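Local coordinates for putative citrate lyase (Ralstonia eutropha, PDB 3QQW), which probably acts as a magnesium-dependent acyl-CoA lyase of the HpcH/HpaI aldolase/citrate lyase family, perhaps cleaving (S)-citramalyl-CoA, at residues A23-F28 against Q261-A266; E69-M74 against D102-G107; V221-V226 against F249-S254. All coordinates share one frame; numbering follows the deposited sequence.

Contact 1. Residues A23-F28 against Q261-A266; sequences AACEHF and QPIVNA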
ATOM      1  N   ALA C  23      -6.511  27.221  -1.086  1.00 38.20           N
ATOM      2  CA  ALA C  23      -5.196  27.808  -1.257  1.00 37.07           C
ATOM      3  C   ALA C  23      -4.153  26.714  -1.163  1.00 41.59           C
ATOM      4  O   ALA C  23      -4.300  25.758  -0.393  1.00 40.26           O
ATOM      5  CB  ALA C  23      -4.970  28.856  -0.180  1.00 36.87           C
ATOM      6  N   ALA C  24      -3.117  26.841  -1.967  1.00 40.44           N
ATOM      7  CA  ALA C  24      -1.996  25.894  -2.038  1.00 39.21           C
ATOM      8  C   ALA C  24      -1.162  25.893  -0.759  1.00 39.45           C
ATOM      9  O   ALA C  24      -0.420  24.952  -0.493  1.00 38.88           O
ATOM     10  CB  ALA C  24      -1.126  26.285  -3.204  1.00 40.75           C
ATOM     11  N   CYS C  25      -1.293  26.952   0.041  1.00 35.33           N
ATOM     12  CA  CYS C  25      -0.476  27.134   1.230  1.00 33.65           C
ATOM     13  C   CYS C  25      -1.288  27.446   2.465  1.00 37.09           C
ATOM     14  O   CYS C  25      -2.258  28.200   2.414  1.00 35.54           O
ATOM     15  CB  CYS C  25       0.548  28.237   0.967  1.00 33.93           C
ATOM     16  SG  CYS C  25       1.706  28.504   2.324  1.00 36.87           S
ATOM     17  N   GLU C  26      -0.830  26.907   3.591  1.00 34.86           N
ATOM     18  CA  GLU C  26      -1.444  27.112   4.896  1.00 34.16           C
ATOM     19  C   GLU C  26      -0.368  27.528   5.865  1.00 37.05           C
ATOM     20  O   GLU C  26       0.485  26.708   6.225  1.00 36.16           O
ATOM     21  CB  GLU C  26      -2.179  25.853   5.379  1.00 34.17           C
ATOM     22  CG  GLU C  26      -3.063  26.133   6.585  1.00 36.61           C
ATOM     23  CD  GLU C  26      -3.812  24.926   7.103  1.00 47.22           C
ATOM     24  OE1 GLU C  26      -4.663  24.405   6.354  1.00 43.18           O
ATOM     25  OE2 GLU C  26      -3.560  24.503   8.255  1.00 41.42           O
ATOM     26  N   HIS C  27      -0.386  28.806   6.260  1.00 34.18           N
ATOM     27  CA  HIS C  27       0.630  29.381   7.135  1.00 35.63           C
ATOM     28  C   HIS C  27       0.200  29.322   8.607  1.00 40.72           C
ATOM     29  O   HIS C  27      -0.921  29.692   8.944  1.00 39.94           O
ATOM     30  CB  HIS C  27       0.942  30.815   6.714  1.00 37.86           C
ATOM     31  CG  HIS C  27       2.081  31.407   7.464  1.00 43.62           C
ATOM     32  ND1 HIS C  27       3.394  31.037   7.196  1.00 46.72           N
ATOM     33  CD2 HIS C  27       2.073  32.301   8.476  1.00 46.65           C
ATOM     34  CE1 HIS C  27       4.135  31.720   8.051  1.00 47.60           C
ATOM     35  NE2 HIS C  27       3.385  32.497   8.838  1.00 47.96           N
ATOM     36  N   PHE C  28       1.090  28.816   9.476  1.00 37.75           N
ATOM     37  CA  PHE C  28       0.839  28.727  10.915  1.00 36.59           C
ATOM     38  C   PHE C  28       1.454  29.894  11.647  1.00 42.65           C
ATOM     39  O   PHE C  28       2.549  30.311  11.290  1.00 43.51           O
ATOM     40  CB  PHE C  28       1.392  27.412  11.479  1.00 36.87           C
ATOM     41  CG  PHE C  28       0.451  26.274  11.209  1.00 35.15           C
ATOM     42  CD1 PHE C  28       0.219  25.832   9.905  1.00 35.55           C
ATOM     43  CD2 PHE C  28      -0.220  25.648  12.250  1.00 35.74           C
ATOM     44  CE1 PHE C  28      -0.677  24.807   9.655  1.00 35.47           C
ATOM     45  CE2 PHE C  28      -1.072  24.572  12.003  1.00 36.70           C
ATOM     46  CZ  PHE C  28      -1.305  24.173  10.711  1.00 34.47           C
ATOM     47  N   GLN C 261       5.261  32.145  -0.952  1.00 47.02           N
ATOM     48  CA  GLN C 261       5.369  32.294  -2.394  1.00 48.52           C
ATOM     49  C   GLN C 261       5.995  31.043  -3.056  1.00 52.42           C
ATOM     50  O   GLN C 261       5.357  30.547  -3.984  1.00 52.26           O
ATOM     51  CB  GLN C 261       6.096  33.588  -2.778  1.00 52.40           C
ATOM     52  CG  GLN C 261       5.341  34.410  -3.834  1.00 72.58           C
ATOM     53  CD  GLN C 261       4.039  35.005  -3.343  1.00 77.58           C
ATOM     54  OE1 GLN C 261       4.016  35.852  -2.454  1.00 72.37           O
ATOM     55  NE2 GLN C 261       2.941  34.570  -3.924  1.00 62.89           N
ATOM     56  N   PRO C 262       7.117  30.433  -2.575  1.00 50.31           N
ATOM     57  CA  PRO C 262       7.619  29.197  -3.230  1.00 50.36           C
ATOM     58  C   PRO C 262       6.594  28.048  -3.225  1.00 51.89           C
ATOM     59  O   PRO C 262       6.503  27.332  -4.221  1.00 52.36           O
ATOM     60  CB  PRO C 262       8.852  28.818  -2.402  1.00 52.22           C
ATOM     61  CG  PRO C 262       9.275  30.075  -1.756  1.00 57.33           C
ATOM     62  CD  PRO C 262       8.030  30.862  -1.494  1.00 51.99           C
ATOM     63  N   ILE C 263       5.782  27.910  -2.152  1.00 45.72           N
ATOM     64  CA  ILE C 263       4.760  26.855  -2.072  1.00 43.68           C
ATOM     65  C   ILE C 263       3.644  27.154  -3.078  1.00 49.19           C
ATOM     66  O   ILE C 263       3.299  26.261  -3.858  1.00 50.40           O
ATOM     67  CB  ILE C 263       4.220  26.626  -0.639  1.00 44.79           C
ATOM     68  CG1 ILE C 263       5.299  25.961   0.259  1.00 45.03           C
ATOM     69  CG2 ILE C 263       2.934  25.771  -0.654  1.00 44.19           C
ATOM     70  CD1 ILE C 263       5.066  26.053   1.776  1.00 49.31           C
ATOM     71  N   VAL C 264       3.099  28.402  -3.082  1.00 43.56           N
ATOM     72  CA  VAL C 264       2.022  28.808  -3.990  1.00 42.68           C
ATOM     73  C   VAL C 264       2.458  28.598  -5.464  1.00 50.69           C
ATOM     74  O   VAL C 264       1.740  27.949  -6.224  1.00 49.11           O
ATOM     75  CB  VAL C 264       1.556  30.269  -3.708  1.00 45.91           C
ATOM     76  CG1 VAL C 264       0.661  30.814  -4.824  1.00 46.28           C
ATOM     77  CG2 VAL C 264       0.853  30.361  -2.349  1.00 43.30           C
ATOM     78  N   ASN C 265       3.650  29.105  -5.833  1.00 50.56           N
ATOM     79  CA  ASN C 265       4.167  29.023  -7.189  1.00 52.59           C
ATOM     80  C   ASN C 265       4.425  27.583  -7.623  1.00 55.46           C
ATOM     81  O   ASN C 265       4.113  27.243  -8.765  1.00 56.87           O
ATOM     82  CB  ASN C 265       5.415  29.896  -7.354  1.00 56.37           C
ATOM     83  CG  ASN C 265       5.075  31.380  -7.344  1.00 93.66           C
ATOM     84  OD1 ASN C 265       5.575  32.153  -6.523  1.00 98.48           O
ATOM     85  ND2 ASN C 265       4.178  31.818  -8.229  1.00 82.90           N
ATOM     86  N   ALA C 266       4.920  26.725  -6.724  1.00 49.46           N
ATOM     87  CA  ALA C 266       5.155  25.307  -7.063  1.00 48.13           C
ATOM     88  C   ALA C 266       3.839  24.549  -7.321  1.00 50.69           C
ATOM     89  O   ALA C 266       3.807  23.625  -8.127  1.00 49.99           O
ATOM     90  CB  ALA C 266       5.921  24.631  -5.949  1.00 47.59           C
TER
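Ala24, at the turn leading into strand 25-29, lays its methyl against the backbone of helix 260-267: CB lies 4.1 Å from Val264 CA, and the two CA atoms are only 5.3 Å apart, so the chain passes close to the helix here. The carbonyl of the same residue is covered by a methyl, Ala24 O standing 3.5 Å from Ile263 CG2. Cys25, the first residue of the strand, carries the rest. Its CB rests on two methyls of successive helix residues, 3.8 Å from Ile263 CG2 and 3.9 Å from Val264 CG2. With SG anti to the backbone N (chi1 -176°), the thiol is set over the side of Ile263, SG 4.2 Å from Ile263 CD1. The side chains that meet are all nonpolar or weakly polar, and no hydrogen bond links the segments. Beyond Cys25 the strand alternates: Glu26 turns its side chain away from the helix and forms a salt bridge with Arg251, whereas His27 touches Ile260, one turn before Ile263 and Val264. This is the layering of a TIM barrel, in which the outward-facing side chains of the first strand pack on a helix that follows the eighth.

Contact 2. Residues E69-M74 against D102-G107; sequences EMVARM and DIIVNG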
ATOM      1  N   GLU C  69      -9.140  32.409  23.483  1.00 38.48           N
ATOM      2  CA  GLU C  69      -9.857  33.686  23.509  1.00 39.55           C
ATOM      3  C   GLU C  69      -9.207  34.706  22.594  1.00 43.92           C
ATOM      4  O   GLU C  69      -9.908  35.458  21.912  1.00 44.51           O
ATOM      5  CB  GLU C  69      -9.932  34.241  24.940  1.00 42.37           C
ATOM      6  CG  GLU C  69     -11.034  33.583  25.758  1.00 47.88           C
ATOM      7  CD  GLU C  69     -11.025  33.855  27.244  1.00 54.69           C
ATOM      8  OE1 GLU C  69     -10.102  34.551  27.720  1.00 63.40           O
ATOM      9  OE2 GLU C  69     -11.936  33.352  27.939  1.00 53.62           O
HETATM   10  N   MSE C  70      -7.861  34.734  22.581  1.00 38.96           N
HETATM   11  CA  MSE C  70      -7.107  35.645  21.718  1.00 36.28           C
HETATM   12  C   MSE C  70      -7.340  35.203  20.260  1.00 39.68           C
HETATM   13  O   MSE C  70      -7.640  36.045  19.419  1.00 39.88           O
HETATM   14  CB  MSE C  70      -5.601  35.637  22.115  1.00 37.27           C
HETATM   15  CG  MSE C  70      -4.695  36.416  21.176  1.00 41.01           C
HETATM   16 SE   MSE C  70      -4.234  35.391  19.583  0.75 44.55          SE
HETATM   17  CE  MSE C  70      -2.806  34.157  20.320  1.00 42.17           C
ATOM     18  N   VAL C  71      -7.269  33.875  19.986  1.00 33.78           N
ATOM     19  CA  VAL C  71      -7.442  33.320  18.632  1.00 31.11           C
ATOM     20  C   VAL C  71      -8.843  33.712  18.112  1.00 38.58           C
ATOM     21  O   VAL C  71      -8.939  34.336  17.057  1.00 39.18           O
ATOM     22  CB  VAL C  71      -7.180  31.781  18.612  1.00 32.37           C
ATOM     23  CG1 VAL C  71      -7.762  31.100  17.369  1.00 30.48           C
ATOM     24  CG2 VAL C  71      -5.696  31.473  18.753  1.00 31.32           C
ATOM     25  N   ALA C  72      -9.903  33.423  18.889  1.00 34.22           N
ATOM     26  CA  ALA C  72     -11.280  33.765  18.535  1.00 33.79           C
ATOM     27  C   ALA C  72     -11.431  35.252  18.235  1.00 39.89           C
ATOM     28  O   ALA C  72     -12.005  35.603  17.213  1.00 40.15           O
ATOM     29  CB  ALA C  72     -12.224  33.367  19.668  1.00 35.09           C
ATOM     30  N   ARG C  73     -10.866  36.116  19.100  1.00 37.48           N
ATOM     31  CA  ARG C  73     -10.894  37.567  18.956  1.00 37.19           C
ATOM     32  C   ARG C  73     -10.211  38.003  17.645  1.00 39.98           C
ATOM     33  O   ARG C  73     -10.758  38.819  16.924  1.00 39.05           O
ATOM     34  CB  ARG C  73     -10.246  38.250  20.187  1.00 36.58           C
ATOM     35  CG  ARG C  73     -10.141  39.773  20.047  1.00 44.51           C
ATOM     36  CD  ARG C  73      -9.635  40.522  21.273  1.00 46.70           C
ATOM     37  NE  ARG C  73      -8.456  39.917  21.902  1.00 48.89           N
ATOM     38  CZ  ARG C  73      -7.194  40.082  21.503  1.00 55.33           C
ATOM     39  NH1 ARG C  73      -6.916  40.819  20.431  1.00 44.30           N
ATOM     40  NH2 ARG C  73      -6.205  39.481  22.152  1.00 34.50           N
HETATM   41  N   MSE C  74      -9.037  37.454  17.341  1.00 35.97           N
HETATM   42  CA  MSE C  74      -8.262  37.763  16.142  1.00 33.00           C
HETATM   43  C   MSE C  74      -9.028  37.356  14.893  1.00 40.05           C
HETATM   44  O   MSE C  74      -9.092  38.133  13.950  1.00 42.32           O
HETATM   45  CB  MSE C  74      -6.885  37.049  16.197  1.00 32.82           C
HETATM   46  CG  MSE C  74      -5.945  37.686  17.226  1.00 37.94           C
HETATM   47 SE   MSE C  74      -5.657  39.606  16.948  0.75 44.42          SE
HETATM   48  CE  MSE C  74      -4.455  39.532  15.492  1.00 40.61           C
ATOM     49  N   ASP C 102     -15.418  25.370  21.954  1.00 42.13           N
ATOM     50  CA  ASP C 102     -16.402  26.289  22.541  1.00 42.46           C
ATOM     51  C   ASP C 102     -16.000  27.751  22.342  1.00 47.95           C
ATOM     52  O   ASP C 102     -16.757  28.523  21.763  1.00 49.19           O
ATOM     53  CB  ASP C 102     -16.574  26.028  24.041  1.00 45.30           C
ATOM     54  CG  ASP C 102     -17.069  24.657  24.415  1.00 51.06           C
ATOM     55  OD1 ASP C 102     -17.578  23.942  23.515  1.00 49.65           O
ATOM     56  OD2 ASP C 102     -16.930  24.283  25.610  1.00 54.84           O
ATOM     57  N   ILE C 103     -14.783  28.113  22.766  1.00 43.99           N
ATOM     58  CA  ILE C 103     -14.285  29.490  22.703  1.00 43.38           C
ATOM     59  C   ILE C 103     -14.142  29.994  21.262  1.00 44.28           C
ATOM     60  O   ILE C 103     -14.613  31.089  20.962  1.00 42.73           O
ATOM     61  CB  ILE C 103     -12.944  29.643  23.493  1.00 45.65           C
ATOM     62  CG1 ILE C 103     -13.153  29.374  25.012  1.00 47.09           C
ATOM     63  CG2 ILE C 103     -12.340  31.022  23.265  1.00 42.94           C
ATOM     64  CD1 ILE C 103     -11.841  29.155  25.773  1.00 53.06           C
ATOM     65  N   ILE C 104     -13.482  29.210  20.391  1.00 40.35           N
ATOM     66  CA  ILE C 104     -13.221  29.639  19.021  1.00 38.77           C
ATOM     67  C   ILE C 104     -14.509  29.663  18.170  1.00 42.75           C
ATOM     68  O   ILE C 104     -14.757  30.661  17.514  1.00 43.26           O
ATOM     69  CB  ILE C 104     -12.070  28.834  18.367  1.00 39.27           C
ATOM     70  CG1 ILE C 104     -10.762  29.078  19.160  1.00 39.59           C
ATOM     71  CG2 ILE C 104     -11.881  29.233  16.881  1.00 36.44           C
ATOM     72  CD1 ILE C 104      -9.658  28.050  18.939  1.00 41.91           C
ATOM     73  N   VAL C 105     -15.336  28.632  18.211  1.00 40.51           N
ATOM     74  CA  VAL C 105     -16.538  28.626  17.385  1.00 40.14           C
ATOM     75  C   VAL C 105     -17.501  29.731  17.834  1.00 45.21           C
ATOM     76  O   VAL C 105     -17.932  30.516  16.981  1.00 46.69           O
ATOM     77  CB  VAL C 105     -17.221  27.234  17.293  1.00 42.24           C
ATOM     78  CG1 VAL C 105     -18.554  27.335  16.545  1.00 42.58           C
ATOM     79  CG2 VAL C 105     -16.303  26.215  16.598  1.00 39.30           C
ATOM     80  N   ASN C 106     -17.755  29.858  19.151  1.00 40.74           N
ATOM     81  CA  ASN C 106     -18.664  30.886  19.644  1.00 41.38           C
ATOM     82  C   ASN C 106     -18.097  32.293  19.489  1.00 42.66           C
ATOM     83  O   ASN C 106     -18.874  33.255  19.362  1.00 41.69           O
ATOM     84  CB  ASN C 106     -19.064  30.628  21.090  1.00 42.50           C
ATOM     85  CG  ASN C 106     -19.924  29.398  21.241  1.00 62.02           C
ATOM     86  OD1 ASN C 106     -20.956  29.253  20.589  1.00 62.31           O
ATOM     87  ND2 ASN C 106     -19.517  28.483  22.109  1.00 46.95           N
ATOM     88  N   GLY C 107     -16.772  32.382  19.410  1.00 38.00           N
ATOM     89  CA  GLY C 107     -16.089  33.657  19.347  1.00 38.51           C
ATOM     90  C   GLY C 107     -15.717  34.197  17.991  1.00 47.96           C
ATOM     91  O   GLY C 107     -15.567  35.412  17.853  1.00 48.82           O
TER
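Ala72 and Ile103 meet where helices 64-76 and 97-107 run side by side, nearly parallel, their local axes 8.2 Å apart and crossing at -18°. A small side chain and the backbone meet at the centre of the contact. Ala72 CB points into the neighbouring helix and lies 3.5 Å from Ile103 O, while Ala72 CA comes within 4.6 Å of Ile104 CA. The same methyl faces Gly107, whose CA is 3.9 Å from Ala72 CB; a glycine at this place lets the end of helix 97-107 come close to the alanine.

The branched side chains flank this point. Ile103 CG2, anti to its own backbone nitrogen, reaches the backbone of helix 64-76 and lies 3.5 Å from Glu69 N. It also meets the aliphatic part of Glu69, whose CG is 3.8 Å away, where the two side chains pass at a slant. On the buried flank Val71 CG1 rests against the end of Ile104, 3.9 Å from CD1, and nearly as close to CG1.

Polar groups add no hydrogen bond between the helices. The Glu69 carboxylate instead forms a salt bridge through OE2 with Arg65, one turn earlier on its own helix. Within 102-107, Asn106 ND2 makes a weak, bent bond to Asp102 O, 2.8 Å long with an N-H...O angle of 123°.

Both helices belong to the outer layer of the barrel. Val71 and Ile104 converge on Cys55 in the loop after strand 49-54, Met70 and Met74, both selenomethionine, pack on helix 32-45, and Val105 and Asn106 continue the layer to helix 123-139.

Contact 3. Residues V221-V226 against F249-S254; sequences VPAHNV and FLRMWS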
ATOM      1  N   VAL C 221      -8.810  17.501  -0.016  1.00 38.18           N
ATOM      2  CA  VAL C 221      -7.511  18.017  -0.391  1.00 37.47           C
ATOM      3  C   VAL C 221      -6.420  17.361   0.497  1.00 40.06           C
ATOM      4  O   VAL C 221      -6.476  17.473   1.730  1.00 38.43           O
ATOM      5  CB  VAL C 221      -7.475  19.577  -0.301  1.00 39.68           C
ATOM      6  CG1 VAL C 221      -6.048  20.113  -0.368  1.00 37.87           C
ATOM      7  CG2 VAL C 221      -8.340  20.201  -1.387  1.00 40.41           C
ATOM      8  N   PRO C 222      -5.397  16.707  -0.103  1.00 36.09           N
ATOM      9  CA  PRO C 222      -4.288  16.199   0.728  1.00 35.02           C
ATOM     10  C   PRO C 222      -3.240  17.310   0.916  1.00 38.49           C
ATOM     11  O   PRO C 222      -2.814  17.914  -0.061  1.00 37.36           O
ATOM     12  CB  PRO C 222      -3.762  15.002  -0.074  1.00 37.31           C
ATOM     13  CG  PRO C 222      -4.297  15.209  -1.506  1.00 42.31           C
ATOM     14  CD  PRO C 222      -5.165  16.436  -1.534  1.00 37.55           C
ATOM     15  N   ALA C 223      -2.852  17.606   2.179  1.00 36.48           N
ATOM     16  CA  ALA C 223      -1.871  18.645   2.468  1.00 35.93           C
ATOM     17  C   ALA C 223      -0.581  18.066   3.024  1.00 39.47           C
ATOM     18  O   ALA C 223      -0.580  17.103   3.806  1.00 39.33           O
ATOM     19  CB  ALA C 223      -2.437  19.675   3.413  1.00 36.45           C
ATOM     20  N   HIS C 224       0.537  18.630   2.527  1.00 35.05           N
ATOM     21  CA  HIS C 224       1.875  18.188   2.869  1.00 34.56           C
ATOM     22  C   HIS C 224       2.427  18.940   4.074  1.00 39.70           C
ATOM     23  O   HIS C 224       2.056  20.077   4.315  1.00 39.09           O
ATOM     24  CB  HIS C 224       2.790  18.359   1.656  1.00 35.38           C
ATOM     25  CG  HIS C 224       4.084  17.603   1.765  1.00 38.55           C
ATOM     26  ND1 HIS C 224       5.290  18.257   1.914  1.00 40.54           N
ATOM     27  CD2 HIS C 224       4.314  16.267   1.735  1.00 39.22           C
ATOM     28  CE1 HIS C 224       6.203  17.304   2.005  1.00 40.30           C
ATOM     29  NE2 HIS C 224       5.666  16.095   1.900  1.00 39.64           N
ATOM     30  N   ASN C 225       3.308  18.279   4.842  1.00 39.30           N
ATOM     31  CA  ASN C 225       4.040  18.821   6.002  1.00 39.88           C
ATOM     32  C   ASN C 225       4.986  19.944   5.536  1.00 42.94           C
ATOM     33  O   ASN C 225       5.273  20.051   4.346  1.00 41.31           O
ATOM     34  CB  ASN C 225       4.832  17.702   6.706  1.00 39.93           C
ATOM     35  CG  ASN C 225       5.562  16.808   5.731  1.00 49.83           C
ATOM     36  OD1 ASN C 225       4.948  16.010   5.023  1.00 44.12           O
ATOM     37  ND2 ASN C 225       6.873  16.946   5.643  1.00 36.84           N
ATOM     38  N   VAL C 226       5.463  20.769   6.478  1.00 40.11           N
ATOM     39  CA  VAL C 226       6.351  21.908   6.222  1.00 40.82           C
ATOM     40  C   VAL C 226       7.712  21.489   5.657  1.00 49.17           C
ATOM     41  O   VAL C 226       8.153  20.332   5.781  1.00 50.18           O
ATOM     42  CB  VAL C 226       6.579  22.731   7.531  1.00 44.54           C
ATOM     43  CG1 VAL C 226       5.272  23.332   8.067  1.00 42.81           C
ATOM     44  CG2 VAL C 226       7.262  21.889   8.610  1.00 44.38           C
ATOM     45  N   PHE C 249      -0.044  15.783  -3.573  1.00 38.77           N
ATOM     46  CA  PHE C 249      -0.435  16.776  -2.571  1.00 36.53           C
ATOM     47  C   PHE C 249      -0.834  18.039  -3.307  1.00 41.88           C
ATOM     48  O   PHE C 249      -0.265  18.329  -4.363  1.00 42.18           O
ATOM     49  CB  PHE C 249       0.695  17.043  -1.576  1.00 36.57           C
ATOM     50  CG  PHE C 249       0.928  15.912  -0.606  1.00 35.62           C
ATOM     51  CD1 PHE C 249       0.242  15.859   0.598  1.00 37.72           C
ATOM     52  CD2 PHE C 249       1.866  14.930  -0.871  1.00 36.56           C
ATOM     53  CE1 PHE C 249       0.506  14.850   1.535  1.00 37.13           C
ATOM     54  CE2 PHE C 249       2.114  13.911   0.056  1.00 38.29           C
ATOM     55  CZ  PHE C 249       1.434  13.875   1.250  1.00 34.50           C
ATOM     56  N   LEU C 250      -1.851  18.763  -2.790  1.00 38.06           N
ATOM     57  CA  LEU C 250      -2.403  19.944  -3.445  1.00 36.82           C
ATOM     58  C   LEU C 250      -2.323  21.167  -2.552  1.00 39.25           C
ATOM     59  O   LEU C 250      -2.818  22.262  -2.887  1.00 39.18           O
ATOM     60  CB  LEU C 250      -3.870  19.619  -3.787  1.00 36.98           C
ATOM     61  CG  LEU C 250      -4.100  18.576  -4.882  1.00 41.22           C
ATOM     62  CD1 LEU C 250      -5.566  18.271  -5.025  1.00 41.62           C
ATOM     63  CD2 LEU C 250      -3.533  19.052  -6.207  1.00 38.92           C
ATOM     64  N   ARG C 251      -1.711  20.970  -1.392  1.00 34.30           N
ATOM     65  CA  ARG C 251      -1.539  21.996  -0.372  1.00 34.11           C
ATOM     66  C   ARG C 251      -0.310  21.644   0.454  1.00 38.23           C
ATOM     67  O   ARG C 251       0.116  20.488   0.478  1.00 37.03           O
ATOM     68  CB  ARG C 251      -2.801  22.054   0.489  1.00 32.72           C
ATOM     69  CG  ARG C 251      -2.928  23.191   1.474  1.00 35.46           C
ATOM     70  CD  ARG C 251      -4.394  23.191   1.857  1.00 38.07           C
ATOM     71  NE  ARG C 251      -4.701  23.914   3.081  1.00 36.43           N
ATOM     72  CZ  ARG C 251      -5.351  25.068   3.118  1.00 44.04           C
ATOM     73  NH1 ARG C 251      -5.703  25.669   1.996  1.00 34.65           N
ATOM     74  NH2 ARG C 251      -5.662  25.623   4.277  1.00 37.57           N
HETATM   75  N   MSE C 252       0.267  22.651   1.126  1.00 35.95           N
HETATM   76  CA  MSE C 252       1.413  22.459   1.990  1.00 34.26           C
HETATM   77  C   MSE C 252       1.435  23.506   3.050  1.00 39.01           C
HETATM   78  O   MSE C 252       1.182  24.679   2.771  1.00 40.42           O
HETATM   79  CB  MSE C 252       2.710  22.508   1.177  1.00 36.64           C
HETATM   80  CG  MSE C 252       3.898  21.979   1.933  1.00 41.35           C
HETATM   81 SE   MSE C 252       5.364  21.797   0.735  0.75 47.33          SE
HETATM   82  CE  MSE C 252       6.818  22.077   1.999  1.00 44.77           C
ATOM     83  N   TRP C 253       1.828  23.098   4.253  1.00 34.74           N
ATOM     84  CA  TRP C 253       1.972  23.983   5.398  1.00 34.49           C
ATOM     85  C   TRP C 253       3.188  24.892   5.262  1.00 41.35           C
ATOM     86  O   TRP C 253       4.196  24.522   4.664  1.00 42.95           O
ATOM     87  CB  TRP C 253       2.096  23.158   6.677  1.00 33.13           C
ATOM     88  CG  TRP C 253       0.827  22.527   7.166  1.00 33.89           C
ATOM     89  CD1 TRP C 253      -0.331  22.346   6.467  1.00 36.67           C
ATOM     90  CD2 TRP C 253       0.600  21.979   8.470  1.00 33.29           C
ATOM     91  NE1 TRP C 253      -1.275  21.740   7.260  1.00 36.65           N
ATOM     92  CE2 TRP C 253      -0.736  21.514   8.503  1.00 37.36           C
ATOM     93  CE3 TRP C 253       1.373  21.909   9.649  1.00 34.21           C
ATOM     94  CZ2 TRP C 253      -1.302  20.929   9.650  1.00 35.68           C
ATOM     95  CZ3 TRP C 253       0.805  21.344  10.788  1.00 34.88           C
ATOM     96  CH2 TRP C 253      -0.504  20.832  10.772  1.00 34.90           C
ATOM     97  N   SER C 254       3.107  26.056   5.893  1.00 38.37           N
ATOM     98  CA  SER C 254       4.176  27.031   5.992  1.00 39.21           C
ATOM     99  C   SER C 254       4.352  27.433   7.455  1.00 46.39           C
ATOM    100  O   SER C 254       3.355  27.610   8.162  1.00 45.70           O
ATOM    101  CB  SER C 254       3.853  28.250   5.139  1.00 40.99           C
ATOM    102  OG  SER C 254       4.702  29.332   5.474  1.00 45.72           O
TER
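His224 is gripped through both its backbone polar groups: its N donates to Arg251 O (2.8 Å), from above the carbonyl plane, and its O accepts from Trp253 N (3.0 Å). A third, almost straight bond, Leu250 N to Pro222 O (3.0 Å, 173° at the hydrogen), extends this parallel pairing toward the strands' N-terminal ends.

The His224 imidazole, CG anti to the backbone N (chi1 -164°), turns its edge to the face of Phe249 in a T-shaped pair, with planes at 72° and CD2 over the centre of the phenyl ring. Its NE2 is hydrogen-bonded to Lys208 NZ. His224 CB adds a CH-pi contact to the same phenyl face. Met252, a selenomethionine, lies alongside in the same direction, its SE 3.7 Å from His224 ND1 at the imidazole edge. Val226 CG1 presses on Trp253 CB (3.5 Å). On the face opposite His224 and Met252, Ala223 CB meets Arg251 CB (3.8 Å).

Strands 221-224 and 251-254 are the last two of the barrel, linked by helix 233-247, on which His224, Phe249 and Met252 pack. On the inner side Arg251 also pairs with Asp50, and Trp253 lies near Arg88, a predicted substrate-binding residue.

Overall arrangement
From the N terminus, the chain opens contact 1 at 23-28, on the first barrel strand, and closes it only at helix 260-267, after the eighth. The other two contacts fall within this long loop, in series. Contact 2 closes first, joining helices 64-76 and 97-107 across a short span that includes strand 85-88; contact 3 then ties strand 221-224 to strand 251-254 in a right-handed beta-alpha-beta unit. Contacts 1 and 3 touch, for strands 25-29 and 251-254 are neighbours that close the barrel, joined also by the packing of Phe28 on Trp253. Contact 2 stands apart in the helical layer, its centre about 25 Å from each of the others.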